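Local coordinates for protein type II restriction enzyme MspI (Moraxella sp., PDB 1SA3) that recognises the double-stranded DNA sequence 5'-CCGG-3' and cleaves it after the first cytosine, leaving 5'-phosphate ends, at residues N156-K161 and K254-Q259; V133-T138 and I183-T188; K50-A55 and D61-L66. All blocks are in the same frame, centred on the assembly; numbering follows the deposited sequence.

In the fold
Contact 3 comes first along the chain, joining helix 45-51 and the residues after it to helix 57-69. Contacts 1 and 2 interlock in sequence, their segments alternating, and lie on the other side of the chain's centre. Their centres are about 16 Å apart, and they touch where M258 SD packs at 3.8 Å against I136 CD1, so that strand 258-261 and helices 133-140 and 146-157 meet in one neighbourhood. Contact 3 is more remote, its centre about 42 Å from that of contact 1 and about 34 Å from that of contact 2. Contact 1 grips DNA phosphates directly, whereas contact 2 packs helix 133-140 against helix 179-188 and contact 3 joins a turn to a helix, their nearest atoms about 8 and 15 Å from the DNA.

Contact 1 of 3, residues N156-K161 and K254-Q259; sequences NDQSAK and KAKKMQ. With nucleotides of chain B; nucleotides of chain A.
The carboxamide of Q158 has the bent side chain of K256 over one of its faces: K256 NZ stands almost straight above Q158 CD at 3.8 Å, and K256 CD lies 3.8 Å from Q158 NE2. The amide of N156 meets the same lysine through its oxygen, OD1 being 3.9 Å from K256 CG. A turn at chi2 (-62°) folds the lysine back across the end of helix 146-157, bringing its CE to 3.7 Å from N156 O. The two segments make no direct hydrogen bond. Instead a water accepts from both Q158 NE2 and the backbone N of K257, bridging them. Each segment then continues to the DNA. Past the positive phi of Q158, S159 forms an ST turn, and A160 N donates to OP2 of DC3 of chain B at 3.0 Å, while K161 NZ reaches DC4 of that strand. On the other segment K257 NZ holds OP2 of DC3 of chain A at 3.0 Å and also pairs with E130. M258 continues into the three-stranded sheet. The ammonium of K256, close to a helix C-terminus, probably gains some electrostatic benefit there, while a bridging water and van der Waals packing of the lysine methylenes on a carbonyl and an amide link two segments that bind phosphates of different DNA strands.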
loop_
_atom_site.group_PDB
_atom_site.type_symbol
_atom_site.label_atom_id
_atom_site.label_comp_id
_atom_site.label_asym_id
_atom_site.label_seq_id
_atom_site.Cartn_x
_atom_site.Cartn_y
_atom_site.Cartn_z
ATOM N N ASN E 156 -5.677 11.997 20.396
ATOM C CA ASN E 156 -5.386 12.046 21.823
ATOM C C ASN E 156 -5.924 10.882 22.638
ATOM O O ASN E 156 -5.269 10.434 23.575
ATOM C CB ASN E 156 -5.886 13.361 22.426
ATOM C CG ASN E 156 -5.003 14.530 22.061
ATOM O OD1 ASN E 156 -3.777 14.403 22.014
ATOM N ND2 ASN E 156 -5.615 15.679 21.808
ATOM N N ASP E 157 -7.117 10.400 22.297
ATOM C CA ASP E 157 -7.724 9.294 23.026
ATOM C C ASP E 157 -7.179 7.937 22.576
ATOM O O ASP E 157 -7.284 6.947 23.298
ATOM C CB ASP E 157 -9.250 9.305 22.850
ATOM C CG ASP E 157 -9.918 10.496 23.526
ATOM O OD1 ASP E 157 -9.267 11.171 24.345
ATOM O OD2 ASP E 157 -11.108 10.745 23.246
ATOM N N GLN E 158 -6.603 7.914 21.377
ATOM C CA GLN E 158 -6.040 6.713 20.763
ATOM C C GLN E 158 -7.116 5.753 20.262
ATOM O O GLN E 158 -6.849 4.596 19.958
ATOM C CB GLN E 158 -5.054 6.020 21.721
ATOM C CG GLN E 158 -3.812 6.882 21.994
ATOM C CD GLN E 158 -2.674 6.139 22.680
ATOM O OE1 GLN E 158 -2.895 5.309 23.559
ATOM N NE2 GLN E 158 -1.451 6.457 22.297
ATOM N N SER E 159 -8.339 6.262 20.155
ATOM C CA SER E 159 -9.469 5.502 19.653
ATOM C C SER E 159 -10.669 6.433 19.695
ATOM O O SER E 159 -10.542 7.600 20.076
ATOM C CB SER E 159 -9.756 4.268 20.516
ATOM O OG SER E 159 -10.563 4.609 21.631
ATOM N N ALA E 160 -11.831 5.916 19.315
ATOM C CA ALA E 160 -13.046 6.718 19.307
ATOM C C ALA E 160 -13.936 6.356 20.497
ATOM O O ALA E 160 -15.087 6.784 20.564
ATOM C CB ALA E 160 -13.802 6.491 18.003
ATOM N N LYS E 161 -13.390 5.585 21.435
ATOM C CA LYS E 161 -14.155 5.133 22.599
ATOM C C LYS E 161 -14.772 6.234 23.466
ATOM O O LYS E 161 -15.769 5.996 24.145
ATOM C CB LYS E 161 -13.300 4.206 23.480
ATOM C CG LYS E 161 -12.247 4.902 24.334
ATOM C CD LYS E 161 -11.487 3.900 25.208
ATOM C CE LYS E 161 -10.508 4.596 26.150
ATOM N NZ LYS E 161 -9.803 3.640 27.048
ATOM N N LYS E 254 6.418 8.608 22.021
ATOM C CA LYS E 254 5.865 9.188 23.232
ATOM C C LYS E 254 4.634 10.037 22.932
ATOM O O LYS E 254 3.670 10.022 23.687
ATOM C CB LYS E 254 6.933 10.032 23.939
ATOM N N ALA E 255 4.667 10.764 21.821
ATOM C CA ALA E 255 3.546 11.620 21.437
ATOM C C ALA E 255 2.332 10.839 20.954
ATOM O O ALA E 255 2.465 9.790 20.330
ATOM C CB ALA E 255 3.984 12.582 20.351
ATOM N N LYS E 256 1.146 11.352 21.256
ATOM C CA LYS E 256 -0.083 10.723 20.794
ATOM C C LYS E 256 0.006 10.855 19.277
ATOM O O LYS E 256 0.344 11.922 18.767
ATOM C CB LYS E 256 -1.295 11.483 21.322
ATOM C CG LYS E 256 -1.406 11.473 22.830
ATOM C CD LYS E 256 -1.585 10.059 23.362
ATOM C CE LYS E 256 -1.804 10.077 24.866
ATOM N NZ LYS E 256 -1.988 8.719 25.426
ATOM N N LYS E 257 -0.281 9.779 18.555
ATOM C CA LYS E 257 -0.166 9.824 17.104
ATOM C C LYS E 257 -1.117 8.835 16.443
ATOM O O LYS E 257 -1.360 7.741 16.954
ATOM C CB LYS E 257 1.287 9.535 16.719
ATOM C CG LYS E 257 1.627 9.699 15.239
ATOM C CD LYS E 257 3.123 9.510 15.011
ATOM C CE LYS E 257 3.501 9.656 13.539
ATOM N NZ LYS E 257 4.935 9.289 13.303
ATOM N N MET E 258 -1.652 9.206 15.292
ATOM C CA MET E 258 -2.593 8.329 14.608
ATOM C C MET E 258 -1.956 7.292 13.679
ATOM O O MET E 258 -0.884 7.512 13.123
ATOM C CB MET E 258 -3.580 9.163 13.801
ATOM C CG MET E 258 -4.256 10.254 14.609
ATOM S SD MET E 258 -5.493 11.105 13.634
ATOM C CE MET E 258 -6.896 9.996 13.892
ATOM N N GLN E 259 -2.638 6.161 13.533
ATOM C CA GLN E 259 -2.209 5.097 12.634
ATOM C C GLN E 259 -3.431 4.677 11.840
ATOM O O GLN E 259 -4.545 4.652 12.369
ATOM C CB GLN E 259 -1.689 3.874 13.383
ATOM C CG GLN E 259 -1.053 2.849 12.437
ATOM C CD GLN E 259 -0.868 1.476 13.080
ATOM O OE1 GLN E 259 -1.837 0.850 13.509
ATOM N NE2 GLN E 259 0.375 1.003 13.136
ATOM P P DC B 3 -13.028 2.481 18.723
ATOM O OP1 DC B 3 -14.054 3.112 19.601
ATOM O OP2 DC B 3 -12.200 3.340 17.832
ATOM O "O5'" DC B 3 -12.057 1.657 19.669
ATOM C "C5'" DC B 3 -12.592 0.667 20.540
ATOM C "C4'" DC B 3 -11.481 -0.119 21.191
ATOM O "O4'" DC B 3 -10.874 -1.019 20.235
ATOM C "C3'" DC B 3 -10.344 0.710 21.790
ATOM O "O3'" DC B 3 -10.057 0.207 23.094
ATOM C "C2'" DC B 3 -9.175 0.449 20.851
ATOM C "C1'" DC B 3 -9.468 -0.966 20.390
ATOM N N1 DC B 3 -8.850 -1.388 19.123
ATOM C C2 DC B 3 -8.105 -2.578 19.110
ATOM O O2 DC B 3 -7.986 -3.222 20.161
ATOM N N3 DC B 3 -7.537 -2.992 17.955
ATOM C C4 DC B 3 -7.685 -2.273 16.844
ATOM N N4 DC B 3 -7.099 -2.726 15.729
ATOM C C5 DC B 3 -8.438 -1.057 16.825
ATOM C C6 DC B 3 -8.998 -0.656 17.977
ATOM P P DC B 4 -8.906 0.882 23.978
ATOM O OP1 DC B 4 -9.410 0.876 25.375
ATOM O OP2 DC B 4 -8.484 2.158 23.359
ATOM O "O5'" DC B 4 -7.706 -0.161 23.875
ATOM C "C5'" DC B 4 -7.880 -1.496 24.352
ATOM C "C4'" DC B 4 -6.605 -2.291 24.205
ATOM O "O4'" DC B 4 -6.364 -2.583 22.809
ATOM C "C3'" DC B 4 -5.330 -1.628 24.732
ATOM O "O3'" DC B 4 -4.510 -2.609 25.387
ATOM C "C2'" DC B 4 -4.645 -1.162 23.461
ATOM C "C1'" DC B 4 -5.010 -2.283 22.516
ATOM N N1 DC B 4 -4.899 -1.959 21.084
ATOM C C2 DC B 4 -4.178 -2.827 20.258
ATOM O O2 DC B 4 -3.706 -3.865 20.751
ATOM N N3 DC B 4 -4.015 -2.517 18.948
ATOM C C4 DC B 4 -4.547 -1.395 18.458
ATOM N N4 DC B 4 -4.345 -1.114 17.165
ATOM C C5 DC B 4 -5.307 -0.504 19.274
ATOM C C6 DC B 4 -5.460 -0.825 20.570
ATOM P P DC A 3 8.271 10.552 14.197
ATOM O OP1 DC A 3 8.301 11.730 13.301
ATOM O OP2 DC A 3 7.109 10.339 15.094
ATOM O "O5'" DC A 3 8.464 9.264 13.289
ATOM C "C5'" DC A 3 9.622 9.157 12.472
ATOM C "C4'" DC A 3 9.637 7.836 11.744
ATOM O "O4'" DC A 3 10.018 6.768 12.643
ATOM C "C3'" DC A 3 8.320 7.419 11.089
ATOM O "O3'" DC A 3 8.600 7.082 9.734
ATOM C "C2'" DC A 3 7.868 6.216 11.912
ATOM C "C1'" DC A 3 9.180 5.644 12.452
ATOM N N1 DC A 3 9.101 4.939 13.750
ATOM C C2 DC A 3 9.699 3.666 13.885
ATOM O O2 DC A 3 10.238 3.142 12.901
ATOM N N3 DC A 3 9.671 3.048 15.088
ATOM C C4 DC A 3 9.080 3.640 16.128
ATOM N N4 DC A 3 9.085 2.997 17.296
ATOM C C5 DC A 3 8.454 4.919 16.016
ATOM C C6 DC A 3 8.482 5.522 14.820
HETATM O O HOH W 1 -0.134 7.407 19.949
#

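Contact 2 of 3, residues V133-T138 and I183-T188; sequences VETICT and IRWCVT
R184 O accepts twice from T188: OG1 comes to 2.6 Å and the backbone N to 2.9 Å, from opposite faces of the carbonyl plane, just beside W185, the residue that bridges to T135 and I136. The hydroxyl stands well above that plane, and the double grip ties the last turn of helix 179-188 together; T188 OG1 also takes the N-H of R190. W185 sends its CG anti to the backbone N (chi1 -177°), which carries the indole across to helix 133-140. Its six-membered ring meets the backbone as much as the side chains there. CZ2 lies 3.6 Å from T135 O and CZ3 3.7 Å from I136 CA. The methyl CG2 of T135 reaches the far corner CH2 at 3.9 Å, and CG1 of I136 sits at the same distance from CZ3. Both side chains run across the indole at about a right angle. In the fold this is a helix-helix contact spanned by a single tryptophan, with the backbones nearest at I136 and C186, whose CA atoms are 7.7 Å apart. Y131, from strand 127-131, packs its ring against the indole with the planes at about 45°, and its OH bonds to C186 O. On other sides of the two helices, E134 makes salt bridges to K148 and R152 of helix 146-157, and R184 pairs with D223.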
loop_
_atom_site.group_PDB
_atom_site.type_symbol
_atom_site.label_atom_id
_atom_site.label_comp_id
_atom_site.label_asym_id
_atom_site.label_seq_id
_atom_site.Cartn_x
_atom_site.Cartn_y
_atom_site.Cartn_z
ATOM N N VAL E 133 -2.095 14.586 13.548
ATOM C CA VAL E 133 -3.279 15.231 13.006
ATOM C C VAL E 133 -2.978 16.437 12.113
ATOM O O VAL E 133 -3.583 16.592 11.057
ATOM C CB VAL E 133 -4.221 15.672 14.157
ATOM C CG1 VAL E 133 -3.503 16.678 15.052
ATOM C CG2 VAL E 133 -5.503 16.264 13.593
ATOM N N GLU E 134 -2.046 17.292 12.519
ATOM C CA GLU E 134 -1.737 18.487 11.725
ATOM C C GLU E 134 -1.181 18.137 10.343
ATOM O O GLU E 134 -1.443 18.830 9.356
ATOM C CB GLU E 134 -0.740 19.374 12.476
ATOM C CG GLU E 134 -1.260 19.957 13.795
ATOM C CD GLU E 134 -2.375 20.977 13.601
ATOM O OE1 GLU E 134 -2.569 21.452 12.460
ATOM O OE2 GLU E 134 -3.054 21.311 14.593
ATOM N N THR E 135 -0.410 17.060 10.279
ATOM C CA THR E 135 0.180 16.622 9.025
ATOM C C THR E 135 -0.924 16.166 8.073
ATOM O O THR E 135 -0.910 16.492 6.884
ATOM C CB THR E 135 1.164 15.475 9.277
ATOM O OG1 THR E 135 2.134 15.904 10.237
ATOM C CG2 THR E 135 1.879 15.067 7.992
ATOM N N ILE E 136 -1.880 15.409 8.602
ATOM C CA ILE E 136 -3.001 14.919 7.806
ATOM C C ILE E 136 -3.837 16.088 7.274
ATOM O O ILE E 136 -4.126 16.182 6.075
ATOM C CB ILE E 136 -3.930 14.034 8.654
ATOM C CG1 ILE E 136 -3.145 12.850 9.219
ATOM C CG2 ILE E 136 -5.109 13.577 7.817
ATOM C CD1 ILE E 136 -3.894 12.056 10.274
ATOM N N CYS E 137 -4.237 16.974 8.181
ATOM C CA CYS E 137 -5.053 18.115 7.804
ATOM C C CYS E 137 -4.359 18.962 6.744
ATOM O O CYS E 137 -4.995 19.421 5.798
ATOM C CB CYS E 137 -5.391 18.947 9.050
ATOM S SG CYS E 137 -6.588 18.109 10.140
ATOM N N THR E 138 -3.050 19.140 6.885
ATOM C CA THR E 138 -2.283 19.921 5.923
ATOM C C THR E 138 -2.275 19.232 4.554
ATOM O O THR E 138 -2.480 19.879 3.524
ATOM C CB THR E 138 -0.849 20.135 6.432
ATOM O OG1 THR E 138 -0.889 20.988 7.582
ATOM C CG2 THR E 138 0.020 20.767 5.370
ATOM N N ILE E 183 -8.216 9.455 1.821
ATOM C CA ILE E 183 -7.708 8.129 1.497
ATOM C C ILE E 183 -6.479 8.185 0.598
ATOM O O ILE E 183 -5.460 7.558 0.883
ATOM C CB ILE E 183 -8.773 7.272 0.794
ATOM C CG1 ILE E 183 -9.999 7.124 1.695
ATOM C CG2 ILE E 183 -8.198 5.899 0.482
ATOM C CD1 ILE E 183 -11.238 6.657 0.974
ATOM N N ARG E 184 -6.581 8.934 -0.491
ATOM C CA ARG E 184 -5.472 9.048 -1.432
ATOM C C ARG E 184 -4.222 9.607 -0.754
ATOM O O ARG E 184 -3.115 9.115 -0.976
ATOM C CB ARG E 184 -5.883 9.932 -2.619
ATOM C CG ARG E 184 -4.895 9.954 -3.769
ATOM C CD ARG E 184 -5.432 10.798 -4.930
ATOM N NE ARG E 184 -6.648 10.233 -5.511
ATOM C CZ ARG E 184 -6.676 9.227 -6.378
ATOM N NH1 ARG E 184 -5.547 8.660 -6.781
ATOM N NH2 ARG E 184 -7.839 8.787 -6.852
ATOM N N TRP E 185 -4.390 10.621 0.091
ATOM C CA TRP E 185 -3.235 11.201 0.762
ATOM C C TRP E 185 -2.613 10.234 1.772
ATOM O O TRP E 185 -1.392 10.148 1.886
ATOM C CB TRP E 185 -3.609 12.506 1.467
ATOM C CG TRP E 185 -2.429 13.149 2.104
ATOM C CD1 TRP E 185 -1.542 14.005 1.518
ATOM C CD2 TRP E 185 -1.949 12.922 3.431
ATOM N NE1 TRP E 185 -0.538 14.324 2.398
ATOM C CE2 TRP E 185 -0.763 13.672 3.581
ATOM C CE3 TRP E 185 -2.407 12.154 4.509
ATOM C CZ2 TRP E 185 -0.022 13.675 4.771
ATOM C CZ3 TRP E 185 -1.673 12.156 5.690
ATOM C CH2 TRP E 185 -0.493 12.913 5.810
ATOM N N CYS E 186 -3.450 9.506 2.503
ATOM C CA CYS E 186 -2.946 8.554 3.487
ATOM C C CYS E 186 -2.055 7.472 2.875
ATOM O O CYS E 186 -1.035 7.110 3.459
ATOM C CB CYS E 186 -4.100 7.874 4.229
ATOM S SG CYS E 186 -4.768 8.840 5.592
ATOM N N VAL E 187 -2.442 6.958 1.710
ATOM C CA VAL E 187 -1.663 5.904 1.057
ATOM C C VAL E 187 -0.638 6.376 0.029
ATOM O O VAL E 187 0.215 5.593 -0.378
ATOM C CB VAL E 187 -2.581 4.839 0.388
ATOM C CG1 VAL E 187 -3.470 4.200 1.439
ATOM C CG2 VAL E 187 -3.439 5.468 -0.714
ATOM N N THR E 188 -0.692 7.642 -0.391
ATOM C CA THR E 188 0.281 8.121 -1.382
ATOM C C THR E 188 1.049 9.378 -1.006
ATOM O O THR E 188 2.058 9.697 -1.633
ATOM C CB THR E 188 -0.376 8.436 -2.739
ATOM O OG1 THR E 188 -1.200 9.604 -2.603
ATOM C CG2 THR E 188 -1.198 7.253 -3.231
#

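Contact 3 of 3, residues K50-A55 and D61-L66; sequences KYNTNA and DISSKL
From CB outward, the side chain of N52 runs into the hydroxyls of S63 and S64. CB is 3.8 Å from S63 OG, and CG is 3.7 Å from the same oxygen. At the tip, OD1 comes to 2.9 Å from S63 OG and 3.1 Å from S64 OG, distances suited to hydrogen bonds. With CG roughly opposite the backbone N (chi1 -158°), the amide turns to helix 57-69 just where N52, the centre of an inverse gamma turn, has left helix 45-51. A bond spanning the turn ties the chain back: T53 OG1 donates to K50 O at 2.9 Å, nearly in line with the carbonyl, and Y51 turns its ring edge-to-face with F56. The contact thus closes the short link between two successive helices. Helix 57-69 faces the rest of the fold elsewhere, I62 packing on helix 23-41 and strand 213-221, while K65 bridges D61 one turn earlier and D216. Each serine has only one proton to give, and both have rival acceptors in their own helix: E59 O and K60 O for S63, and, weakly, K60 O for S64. The amide oxygen therefore probably competes with backbone carbonyls for these protons, and its bonds may be shared or alternating.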
loop_
_atom_site.group_PDB
_atom_site.type_symbol
_atom_site.label_atom_id
_atom_site.label_comp_id
_atom_site.label_asym_id
_atom_site.label_seq_id
_atom_site.Cartn_x
_atom_site.Cartn_y
_atom_site.Cartn_z
ATOM N N LYS E 50 8.863 -14.867 -19.636
ATOM C CA LYS E 50 8.965 -16.199 -19.043
ATOM C C LYS E 50 7.851 -16.462 -18.027
ATOM O O LYS E 50 7.140 -17.469 -18.109
ATOM C CB LYS E 50 10.327 -16.351 -18.348
ATOM C CG LYS E 50 10.501 -17.610 -17.486
ATOM C CD LYS E 50 11.828 -17.560 -16.715
ATOM C CE LYS E 50 12.078 -18.824 -15.884
ATOM N NZ LYS E 50 12.384 -20.027 -16.729
ATOM N N TYR E 51 7.694 -15.541 -17.077
ATOM C CA TYR E 51 6.712 -15.699 -16.016
ATOM C C TYR E 51 5.249 -15.513 -16.368
ATOM O O TYR E 51 4.382 -16.030 -15.669
ATOM C CB TYR E 51 7.100 -14.810 -14.830
ATOM C CG TYR E 51 8.355 -15.311 -14.155
ATOM C CD1 TYR E 51 9.491 -14.509 -14.053
ATOM C CD2 TYR E 51 8.417 -16.617 -13.652
ATOM C CE1 TYR E 51 10.658 -14.991 -13.470
ATOM C CE2 TYR E 51 9.585 -17.111 -13.069
ATOM C CZ TYR E 51 10.698 -16.294 -12.985
ATOM O OH TYR E 51 11.860 -16.782 -12.436
ATOM N N ASN E 52 4.960 -14.798 -17.449
ATOM C CA ASN E 52 3.573 -14.610 -17.835
ATOM C C ASN E 52 3.141 -15.749 -18.757
ATOM O O ASN E 52 2.542 -15.517 -19.806
ATOM C CB ASN E 52 3.382 -13.272 -18.547
ATOM C CG ASN E 52 1.948 -12.794 -18.480
ATOM O OD1 ASN E 52 1.484 -12.338 -17.430
ATOM N ND2 ASN E 52 1.229 -12.917 -19.587
ATOM N N THR E 53 3.468 -16.978 -18.372
ATOM C CA THR E 53 3.103 -18.146 -19.168
ATOM C C THR E 53 2.503 -19.203 -18.260
ATOM O O THR E 53 2.740 -19.199 -17.050
ATOM C CB THR E 53 4.326 -18.770 -19.873
ATOM O OG1 THR E 53 5.167 -19.408 -18.900
ATOM C CG2 THR E 53 5.114 -17.702 -20.611
ATOM N N ASN E 54 1.728 -20.105 -18.849
ATOM C CA ASN E 54 1.093 -21.179 -18.102
ATOM C C ASN E 54 2.120 -22.133 -17.499
ATOM O O ASN E 54 1.756 -23.057 -16.773
ATOM C CB ASN E 54 0.141 -21.952 -19.012
ATOM C CG ASN E 54 -1.080 -21.146 -19.394
ATOM O OD1 ASN E 54 -1.815 -21.513 -20.310
ATOM N ND2 ASN E 54 -1.313 -20.044 -18.685
ATOM N N ALA E 55 3.395 -21.917 -17.811
ATOM C CA ALA E 55 4.459 -22.749 -17.259
ATOM C C ALA E 55 4.757 -22.315 -15.816
ATOM O O ALA E 55 5.370 -23.062 -15.045
ATOM C CB ALA E 55 5.713 -22.638 -18.112
ATOM N N ASP E 61 -0.102 -15.244 -12.583
ATOM C CA ASP E 61 -1.218 -14.590 -11.900
ATOM C C ASP E 61 -0.762 -13.242 -11.350
ATOM O O ASP E 61 -1.464 -12.246 -11.474
ATOM C CB ASP E 61 -1.744 -15.454 -10.746
ATOM C CG ASP E 61 -2.883 -14.782 -9.982
ATOM O OD1 ASP E 61 -3.896 -14.410 -10.615
ATOM O OD2 ASP E 61 -2.776 -14.621 -8.743
ATOM N N ILE E 62 0.421 -13.223 -10.744
ATOM C CA ILE E 62 0.983 -12.000 -10.171
ATOM C C ILE E 62 1.270 -10.960 -11.254
ATOM O O ILE E 62 0.815 -9.812 -11.162
ATOM C CB ILE E 62 2.280 -12.321 -9.396
ATOM C CG1 ILE E 62 1.941 -13.236 -8.209
ATOM C CG2 ILE E 62 2.966 -11.025 -8.943
ATOM C CD1 ILE E 62 3.174 -13.860 -7.523
ATOM N N SER E 63 2.003 -11.362 -12.292
ATOM C CA SER E 63 2.323 -10.440 -13.372
ATOM C C SER E 63 1.066 -9.939 -14.115
ATOM O O SER E 63 0.974 -8.756 -14.453
ATOM C CB SER E 63 3.326 -11.089 -14.341
ATOM O OG SER E 63 2.825 -12.286 -14.909
ATOM N N SER E 64 0.102 -10.824 -14.362
ATOM C CA SER E 64 -1.136 -10.419 -15.040
ATOM C C SER E 64 -1.932 -9.420 -14.194
ATOM O O SER E 64 -2.501 -8.469 -14.717
ATOM C CB SER E 64 -2.024 -11.632 -15.345
ATOM O OG SER E 64 -1.493 -12.404 -16.409
ATOM N N LYS E 65 -1.984 -9.639 -12.885
ATOM C CA LYS E 65 -2.704 -8.717 -12.016
ATOM C C LYS E 65 -2.030 -7.345 -12.044
ATOM O O LYS E 65 -2.700 -6.315 -11.983
ATOM C CB LYS E 65 -2.744 -9.242 -10.571
ATOM C CG LYS E 65 -3.777 -10.334 -10.326
ATOM C CD LYS E 65 -3.636 -10.930 -8.935
ATOM C CE LYS E 65 -4.702 -11.992 -8.695
ATOM N NZ LYS E 65 -4.529 -12.713 -7.403
ATOM N N LEU E 66 -0.706 -7.325 -12.128
ATOM C CA LEU E 66 -0.004 -6.047 -12.155
ATOM C C LEU E 66 -0.283 -5.307 -13.466
ATOM O O LEU E 66 -0.591 -4.111 -13.458
ATOM C CB LEU E 66 1.503 -6.255 -11.953
ATOM C CG LEU E 66 2.292 -4.987 -11.571
ATOM C CD1 LEU E 66 3.471 -5.357 -10.660
ATOM C CD2 LEU E 66 2.780 -4.270 -12.825
#